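Local coordinates for CaaX farnesyltransferase beta subunit Ram1 (Aspergillus fumigatus, PDB 4L9P), which probably binds the peptide substrate within a zinc-dependent heterodimer that transfers a farnesyl group from farnesyl diphosphate to a cysteine near the C-terminus of target proteins, at residues G232-K235 / F241-C244; A226-L231 / E282-G287; P122-K127 / C413-L418. One frame throughout, in Å; residues are numbered along the deposited sequence. Where two conformers were deposited one is given.

Contact 1: G232-K235 / F241-C244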
loop_
_atom_site.group_PDB
_atom_site.type_symbol
_atom_site.label_atom_id
_atom_site.label_comp_id
_atom_site.label_asym_id
_atom_site.label_seq_id
_atom_site.Cartn_x
_atom_site.Cartn_y
_atom_site.Cartn_z
ATOM N N GLY B 232 -19.345 -10.367 4.906
ATOM C CA GLY B 232 -19.150 -11.800 5.106
ATOM C C GLY B 232 -18.995 -12.586 3.794
ATOM O O GLY B 232 -18.339 -13.627 3.772
ATOM N N LYS B 233 -19.609 -12.078 2.715
ATOM C CA LYS B 233 -19.442 -12.693 1.403
ATOM C C LYS B 233 -18.035 -12.586 0.829
ATOM O O LYS B 233 -17.655 -13.336 -0.084
ATOM C CB LYS B 233 -20.462 -12.149 0.394
ATOM C CG LYS B 233 -21.885 -12.399 0.836
ATOM C CD LYS B 233 -22.843 -11.741 -0.142
ATOM C CE LYS B 233 -24.291 -12.042 0.304
ATOM N NZ LYS B 233 -25.262 -11.433 -0.626
ATOM N N LEU B 234 -17.299 -11.603 1.316
ATOM C CA LEU B 234 -15.944 -11.351 0.812
ATOM C C LEU B 234 -14.892 -12.225 1.466
ATOM O O LEU B 234 -13.770 -12.320 0.967
ATOM C CB LEU B 234 -15.595 -9.895 0.997
ATOM C CG LEU B 234 -16.612 -8.899 0.401
ATOM C CD1 LEU B 234 -16.133 -7.470 0.613
ATOM C CD2 LEU B 234 -16.938 -9.051 -1.116
ATOM N N LYS B 235 -15.221 -12.834 2.622
ATOM C CA LYS B 235 -14.236 -13.631 3.331
ATOM C C LYS B 235 -13.895 -14.852 2.511
ATOM O O LYS B 235 -14.803 -15.583 2.082
ATOM C CB LYS B 235 -14.838 -14.053 4.708
ATOM C CG LYS B 235 -13.897 -14.870 5.554
ATOM C CD LYS B 235 -12.726 -14.059 6.129
ATOM C CE LYS B 235 -11.901 -14.969 7.087
ATOM N NZ LYS B 235 -10.784 -14.248 7.718
ATOM N N PHE B 241 -9.694 -11.383 2.151
ATOM C CA PHE B 241 -10.965 -10.817 1.684
ATOM C C PHE B 241 -10.784 -10.348 0.250
ATOM O O PHE B 241 -9.770 -9.716 -0.110
ATOM C CB PHE B 241 -11.320 -9.560 2.505
ATOM C CG PHE B 241 -11.738 -9.860 3.896
ATOM C CD1 PHE B 241 -10.788 -10.070 4.907
ATOM C CD2 PHE B 241 -13.095 -9.962 4.175
ATOM C CE1 PHE B 241 -11.237 -10.358 6.233
ATOM C CE2 PHE B 241 -13.546 -10.291 5.498
ATOM C CZ PHE B 241 -12.615 -10.488 6.513
ATOM N N THR B 242 -11.782 -10.618 -0.585
ATOM C CA THR B 242 -11.864 -9.918 -1.862
ATOM C C THR B 242 -12.380 -8.520 -1.663
ATOM O O THR B 242 -12.945 -8.202 -0.606
ATOM C CB THR B 242 -12.815 -10.695 -2.840
ATOM O OG1 THR B 242 -14.063 -11.008 -2.172
ATOM C CG2 THR B 242 -12.145 -12.003 -3.308
ATOM N N VAL B 243 -12.176 -7.655 -2.666
ATOM C CA VAL B 243 -12.568 -6.259 -2.501
ATOM C C VAL B 243 -14.024 -6.030 -2.889
ATOM O O VAL B 243 -14.640 -5.020 -2.516
ATOM C CB VAL B 243 -11.646 -5.304 -3.294
ATOM C CG1 VAL B 243 -10.185 -5.422 -2.710
ATOM C CG2 VAL B 243 -11.649 -5.645 -4.822
ATOM N N CYS B 244 -14.587 -6.988 -3.619
ATOM C CA CYS B 244 -15.993 -6.947 -3.991
ATOM C C CYS B 244 -16.330 -8.357 -4.434
ATOM O O CYS B 244 -15.396 -9.200 -4.634
ATOM C CB CYS B 244 -16.280 -5.910 -5.114
ATOM S SG CYS B 244 -15.491 -6.218 -6.663
#

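Contact 2: A226-L231 / E282-G287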
loop_
_atom_site.group_PDB
_atom_site.type_symbol
_atom_site.label_atom_id
_atom_site.label_comp_id
_atom_site.label_asym_id
_atom_site.label_seq_id
_atom_site.Cartn_x
_atom_site.Cartn_y
_atom_site.Cartn_z
ATOM N N ALA B 226 -26.902 -5.158 6.858
ATOM C CA ALA B 226 -26.661 -5.527 5.478
ATOM C C ALA B 226 -25.155 -5.390 5.183
ATOM O O ALA B 226 -24.591 -6.195 4.425
ATOM C CB ALA B 226 -27.489 -4.649 4.559
ATOM N N MET B 227 -24.492 -4.402 5.783
ATOM C CA MET B 227 -23.031 -4.321 5.628
ATOM C C MET B 227 -22.320 -5.577 6.126
ATOM O O MET B 227 -21.366 -6.061 5.475
ATOM C CB MET B 227 -22.485 -3.123 6.429
ATOM C CG MET B 227 -20.953 -2.928 6.338
ATOM S SD MET B 227 -20.428 -2.269 4.711
ATOM C CE MET B 227 -20.929 -0.565 4.866
ATOM N N TRP B 228 -22.730 -6.084 7.291
ATOM C CA TRP B 228 -22.168 -7.316 7.834
ATOM C C TRP B 228 -22.413 -8.530 6.918
ATOM O O TRP B 228 -21.478 -9.321 6.668
ATOM C CB TRP B 228 -22.829 -7.537 9.191
ATOM C CG TRP B 228 -22.464 -8.786 9.934
ATOM C CD1 TRP B 228 -21.266 -9.115 10.517
ATOM C CD2 TRP B 228 -23.376 -9.829 10.258
ATOM N NE1 TRP B 228 -21.366 -10.331 11.185
ATOM C CE2 TRP B 228 -22.663 -10.793 11.034
ATOM C CE3 TRP B 228 -24.722 -10.041 9.948
ATOM C CZ2 TRP B 228 -23.287 -11.973 11.565
ATOM C CZ3 TRP B 228 -25.351 -11.203 10.455
ATOM C CH2 TRP B 228 -24.631 -12.151 11.267
ATOM N N LYS B 229 -23.632 -8.664 6.393
ATOM C CA LYS B 229 -23.883 -9.776 5.489
ATOM C C LYS B 229 -23.015 -9.701 4.224
ATOM O O LYS B 229 -22.470 -10.713 3.782
ATOM C CB LYS B 229 -25.375 -9.823 5.096
ATOM C CG LYS B 229 -26.259 -10.246 6.285
ATOM C CD LYS B 229 -27.700 -10.336 5.876
ATOM C CE LYS B 229 -28.496 -11.037 6.919
ATOM N NZ LYS B 229 -29.792 -11.301 6.249
ATOM N N TRP B 230 -22.890 -8.492 3.661
ATOM C CA TRP B 230 -22.135 -8.321 2.434
ATOM C C TRP B 230 -20.655 -8.556 2.727
ATOM O O TRP B 230 -19.981 -9.296 1.978
ATOM C CB TRP B 230 -22.390 -6.927 1.829
ATOM C CG TRP B 230 -21.364 -6.589 0.792
ATOM C CD1 TRP B 230 -21.218 -7.159 -0.469
ATOM C CD2 TRP B 230 -20.298 -5.617 0.918
ATOM N NE1 TRP B 230 -20.106 -6.633 -1.071
ATOM C CE2 TRP B 230 -19.548 -5.665 -0.279
ATOM C CE3 TRP B 230 -19.959 -4.688 1.918
ATOM C CZ2 TRP B 230 -18.442 -4.854 -0.500
ATOM C CZ3 TRP B 230 -18.886 -3.884 1.743
ATOM C CH2 TRP B 230 -18.140 -3.949 0.506
ATOM N N LEU B 231 -20.107 -7.944 3.783
ATOM C CA LEU B 231 -18.666 -8.171 4.061
ATOM C C LEU B 231 -18.395 -9.657 4.287
ATOM O O LEU B 231 -17.346 -10.173 3.936
ATOM C CB LEU B 231 -18.224 -7.401 5.299
ATOM C CG LEU B 231 -18.052 -5.908 5.097
ATOM C CD1 LEU B 231 -17.795 -5.268 6.477
ATOM C CD2 LEU B 231 -16.922 -5.608 4.119
ATOM N N GLU B 282 -15.047 -19.352 11.156
ATOM C CA GLU B 282 -16.223 -18.963 11.946
ATOM C C GLU B 282 -16.354 -17.463 12.113
ATOM O O GLU B 282 -17.481 -16.990 12.289
ATOM C CB GLU B 282 -16.145 -19.591 13.356
ATOM C CG GLU B 282 -16.276 -21.099 13.375
ATOM C CD GLU B 282 -16.168 -21.619 14.782
ATOM O OE1 GLU B 282 -15.015 -21.769 15.245
ATOM O OE2 GLU B 282 -17.226 -21.824 15.447
ATOM N N THR B 283 -15.233 -16.705 12.073
ATOM C CA THR B 283 -15.301 -15.285 12.341
ATOM C C THR B 283 -14.542 -14.542 11.260
ATOM O O THR B 283 -13.814 -15.137 10.443
ATOM C CB THR B 283 -14.612 -14.931 13.664
ATOM O OG1 THR B 283 -13.198 -15.116 13.515
ATOM C CG2 THR B 283 -15.137 -15.797 14.886
ATOM N N PHE B 284 -14.751 -13.239 11.274
ATOM C CA PHE B 284 -14.081 -12.387 10.257
ATOM C C PHE B 284 -12.571 -12.440 10.373
ATOM O O PHE B 284 -11.867 -12.201 9.363
ATOM C CB PHE B 284 -14.552 -10.943 10.399
ATOM C CG PHE B 284 -15.871 -10.691 9.710
ATOM C CD1 PHE B 284 -17.091 -10.958 10.340
ATOM C CD2 PHE B 284 -15.905 -10.264 8.387
ATOM C CE1 PHE B 284 -18.319 -10.738 9.668
ATOM C CE2 PHE B 284 -17.114 -10.031 7.748
ATOM C CZ PHE B 284 -18.320 -10.282 8.361
ATOM N N THR B 285 -12.053 -12.749 11.565
ATOM C CA THR B 285 -10.588 -12.701 11.779
ATOM C C THR B 285 -9.939 -14.082 11.678
ATOM O O THR B 285 -8.726 -14.203 11.701
ATOM C CB THR B 285 -10.254 -12.017 13.120
ATOM O OG1 THR B 285 -10.877 -12.778 14.178
ATOM C CG2 THR B 285 -10.733 -10.552 13.129
ATOM N N ASP B 286 -10.744 -15.134 11.560
ATOM C CA ASP B 286 -10.191 -16.500 11.454
ATOM C C ASP B 286 -9.343 -16.632 10.217
ATOM O O ASP B 286 -9.797 -16.330 9.118
ATOM C CB ASP B 286 -11.340 -17.481 11.395
ATOM C CG ASP B 286 -11.805 -17.951 12.742
ATOM O OD1 ASP B 286 -11.108 -17.733 13.738
ATOM O OD2 ASP B 286 -12.887 -18.598 12.764
ATOM N N GLY B 287 -8.085 -17.043 10.384
ATOM C CA GLY B 287 -7.172 -17.278 9.272
ATOM C C GLY B 287 -6.574 -15.974 8.769
ATOM O O GLY B 287 -5.714 -16.001 7.864
#

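Contact 3: P122-K127 / C413-L418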
loop_
_atom_site.group_PDB
_atom_site.type_symbol
_atom_site.label_atom_id
_atom_site.label_comp_id
_atom_site.label_asym_id
_atom_site.label_seq_id
_atom_site.Cartn_x
_atom_site.Cartn_y
_atom_site.Cartn_z
ATOM N N PRO B 122 10.257 26.029 3.374
ATOM C CA PRO B 122 9.071 26.887 3.246
ATOM C C PRO B 122 7.931 26.490 4.164
ATOM O O PRO B 122 7.741 25.325 4.526
ATOM C CB PRO B 122 8.681 26.762 1.756
ATOM C CG PRO B 122 9.356 25.524 1.289
ATOM C CD PRO B 122 10.528 25.227 2.171
ATOM N N ALA B 123 7.123 27.461 4.524
ATOM C CA ALA B 123 5.913 27.181 5.276
ATOM C C ALA B 123 4.964 26.263 4.526
ATOM O O ALA B 123 4.881 26.287 3.280
ATOM C CB ALA B 123 5.154 28.533 5.500
ATOM N N LEU B 124 4.170 25.554 5.285
ATOM C CA LEU B 124 2.992 24.886 4.719
ATOM C C LEU B 124 2.034 25.991 4.246
ATOM O O LEU B 124 1.627 26.876 5.041
ATOM C CB LEU B 124 2.351 24.006 5.785
ATOM C CG LEU B 124 1.111 23.224 5.297
ATOM C CD1 LEU B 124 1.439 22.209 4.184
ATOM C CD2 LEU B 124 0.363 22.556 6.458
ATOM N N GLN B 125 1.629 25.916 2.989
ATOM C CA GLN B 125 0.784 26.956 2.345
ATOM C C GLN B 125 -0.692 26.665 2.650
ATOM O O GLN B 125 -1.461 26.227 1.790
ATOM C CB GLN B 125 1.102 27.080 0.832
ATOM C CG GLN B 125 2.582 27.503 0.591
ATOM C CD GLN B 125 2.941 28.882 1.152
ATOM O OE1 GLN B 125 2.151 29.854 1.019
ATOM N NE2 GLN B 125 4.129 28.982 1.796
ATOM N N ARG B 126 -1.061 26.857 3.937
ATOM C CA ARG B 126 -2.358 26.395 4.428
ATOM C C ARG B 126 -3.531 26.969 3.649
ATOM O O ARG B 126 -4.424 26.222 3.240
ATOM C CB ARG B 126 -2.551 26.737 5.925
ATOM C CG ARG B 126 -1.382 26.273 6.801
ATOM C CD ARG B 126 -1.481 26.572 8.389
ATOM N NE ARG B 126 -2.512 25.755 8.972
ATOM C CZ ARG B 126 -2.318 24.803 9.836
ATOM N NH1 ARG B 126 -1.128 24.581 10.380
ATOM N NH2 ARG B 126 -3.367 24.108 10.170
ATOM N N LYS B 127 -3.528 28.274 3.412
ATOM C CA LYS B 127 -4.670 28.840 2.712
ATOM C C LYS B 127 -4.787 28.295 1.268
ATOM O O LYS B 127 -5.876 27.978 0.789
ATOM C CB LYS B 127 -4.559 30.391 2.735
ATOM C CG LYS B 127 -5.490 31.064 1.779
ATOM C CD LYS B 127 -5.356 32.604 1.878
ATOM C CE LYS B 127 -6.223 33.307 0.842
ATOM N NZ LYS B 127 -6.093 34.771 1.144
ATOM N N CYS B 413 9.334 20.050 -1.513
ATOM C CA CYS B 413 9.233 19.454 -2.841
ATOM C C CYS B 413 7.824 19.130 -3.281
ATOM O O CYS B 413 7.584 19.005 -4.506
ATOM C CB CYS B 413 10.045 18.158 -2.949
ATOM S SG CYS B 413 11.818 18.409 -2.716
ATOM N N CYS B 414 6.872 18.958 -2.351
ATOM C CA CYS B 414 5.547 18.427 -2.764
ATOM C C CYS B 414 4.455 19.473 -2.740
ATOM O O CYS B 414 3.299 19.137 -2.999
ATOM C CB CYS B 414 5.125 17.263 -1.866
ATOM S SG CYS B 414 6.177 15.796 -2.108
ATOM N N GLN B 415 4.769 20.740 -2.451
ATOM C CA GLN B 415 3.725 21.754 -2.513
ATOM C C GLN B 415 3.628 22.426 -3.875
ATOM O O GLN B 415 4.633 22.886 -4.432
ATOM C CB GLN B 415 3.987 22.864 -1.480
ATOM C CG GLN B 415 4.061 22.318 -0.038
ATOM C CD GLN B 415 3.963 23.489 0.950
ATOM O OE1 GLN B 415 2.842 23.915 1.268
ATOM N NE2 GLN B 415 5.096 23.948 1.419
ATOM N N CYS B 416 2.419 22.503 -4.414
ATOM C CA CYS B 416 2.195 23.191 -5.695
ATOM C C CYS B 416 1.820 24.635 -5.453
ATOM O O CYS B 416 0.939 24.941 -4.653
ATOM C CB CYS B 416 1.075 22.506 -6.465
ATOM S SG CYS B 416 1.479 20.803 -6.693
ATOM N N LYS B 417 2.457 25.531 -6.193
ATOM C CA LYS B 417 2.315 26.947 -5.917
ATOM C C LYS B 417 0.863 27.417 -5.967
ATOM O O LYS B 417 0.515 28.394 -5.295
ATOM C CB LYS B 417 3.184 27.734 -6.881
ATOM C CG LYS B 417 2.764 27.695 -8.317
ATOM C CD LYS B 417 3.711 28.520 -9.212
ATOM C CE LYS B 417 3.369 28.367 -10.708
ATOM N NZ LYS B 417 4.473 28.969 -11.593
ATOM N N LEU B 418 0.020 26.754 -6.765
ATOM C CA LEU B 418 -1.385 27.123 -6.887
ATOM C C LEU B 418 -2.293 26.412 -5.873
ATOM O O LEU B 418 -3.513 26.597 -5.860
ATOM C CB LEU B 418 -1.858 26.824 -8.329
ATOM C CG LEU B 418 -1.068 27.604 -9.373
ATOM C CD1 LEU B 418 -1.537 27.205 -10.762
ATOM C CD2 LEU B 418 -1.262 29.081 -9.104
#

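Contact 1: G232-K235 / F241-C244
Lys235 and Phe241 form a single backbone bridge, their CA atoms 4.6 Å apart, where the chain turns back on itself just after helix 224-234. The bridge is fastened by one clear hydrogen bond: Thr242 N donates to Leu234 O at 3.0 Å, the donor tilted 21° from the carbonyl plane. The same oxygen also takes a CA-H...O contact from Phe241 CA at 3.3 Å, so the Leu234 carbonyl meets two neighbouring residues of the returning chain.

The side chains of Lys235 and Phe241 illustrate how a lysine can be apolar along its length and polar at its end. With CG anti to the backbone N (chi1 -179°) and a bend at chi2, the lysine crosses the ring so that its CD lies over one face, 4.0 Å from the Phe241 centroid in a CH-pi contact. Its ammonium group passes beyond the ring to Gly239 O and to the carbonyl oxygens of Phe284 and Asp286. Leu234 CB lies 4.0 Å from Phe241 CD2, CD1 lies against Thr242 O, a buried oxygen with no polar partner, and CD2 comes within 3.4 Å of Cys244 C.

Phe241 also packs on Ala254, Ala257 and Met258 of helix 251-263, and Leu234 rests on Val200 of helix 200-213. The turn thus lies against both of these helices of the alpha-alpha toroid, and Cys244 touches Ile92 of the alpha subunit.

Contact 2: A226-L231 / E282-G287
The Phe284 ring is met along its edge: Trp228 NE1 and Leu231 C both lie near its plane, and Trp228 O sits in that plane, 3.7 Å from Phe284 CZ. The indole meets it obliquely, its five-membered ring at 43° to the phenyl plane, with Phe284 CE1 3.4 Å from Trp228 NE1. With CG opposite the backbone N (chi1 177°), the Trp228 side chain reaches the phenyl rim with CD1 and NE1. Further round that rim, Leu231 CB is 3.8 Å from Phe284 CE2, so the ring end spans one turn of helix 224-234. His261 meets the same phenyl ring, and Phe517 approaches Trp228 edge-to-face.

Phe284 is presented by a type I turn from Thr283 to Asp286. Asp286 OD2 grips two amides: Glu282 N at 2.8 Å, through the anti lone pair, and Thr283 N, from above the carboxylate plane. Thr283 OG1 accepts from Thr285 N as an ST turn.

Across the contact the phenyl edge meets carbon, an indole nitrogen and a carbonyl oxygen by packing; Trp228 NE1 donates to Ala269 O, while hydrogen bonds inside the loop shape the turn that sets the phenyl ring against the helix.

Contact 3: P122-K127 / C413-L418
An inverse gamma turn centred on Gln125, at the entrance to helix 126-135 of the alpha-alpha toroid, is held by the side-chain amide of Gln415 from the loop that follows helix 403-413. Here a glutamine imitates a backbone peptide: its carboxamide offers one donor and one acceptor to the loop 123-125. Gln415 NE2 donates to Ala123 O at 3.0 Å, nearly straight at 172° and with the acceptor in the amide plane. Gln125 N in turn donates to Gln415 OE1 at 2.9 Å, in the carbonyl plane and on a lone pair. Between the two bonds stands Leu124, whose CA is 3.6 Å from Gln415 OE1 and whose CD1 reaches the same oxygen at 3.7 Å. With its chain extended beyond CG (chi2 -166°), Gln415 brings its amide alongside residues 123-125.

Both ends of this amide have second partners: OE1 also accepts from His129 NE2, and NE2 also donates to Leu411 O. Four hydrogen bonds therefore fix its rotation and decide which end is oxygen and which nitrogen. Gln415 is about 11 Å from the zinc ligand His433, side chain to side chain, and so outside the first coordination shell. Gln125 NE2 bonds to Gly114 O and also to Ala123 O at 3.2 Å, and the two glutamine nitrogens reach that carbonyl oxygen from opposite faces of its plane.

How the contacts relate
Contacts 1 and 2 are neighbours, their centres 8 Å apart, and share helix 224-234: contact 2 uses its body and contact 1 its C-terminal end. They are joined directly, since Phe241 CZ packs 3.4 Å from Phe284 O. Contact 3 lies on the opposite side of the chain's centre, with centres about 40 Å from contact 1 and 42 Å from contact 2. Along the sequence the three are nested: 232-235/241-244 falls inside the loop closed by contact 2, and both fall inside that closed by contact 3. A short-range turn, a medium-range link and a long-range closure thus hold different parts of a single alpha-alpha toroid domain.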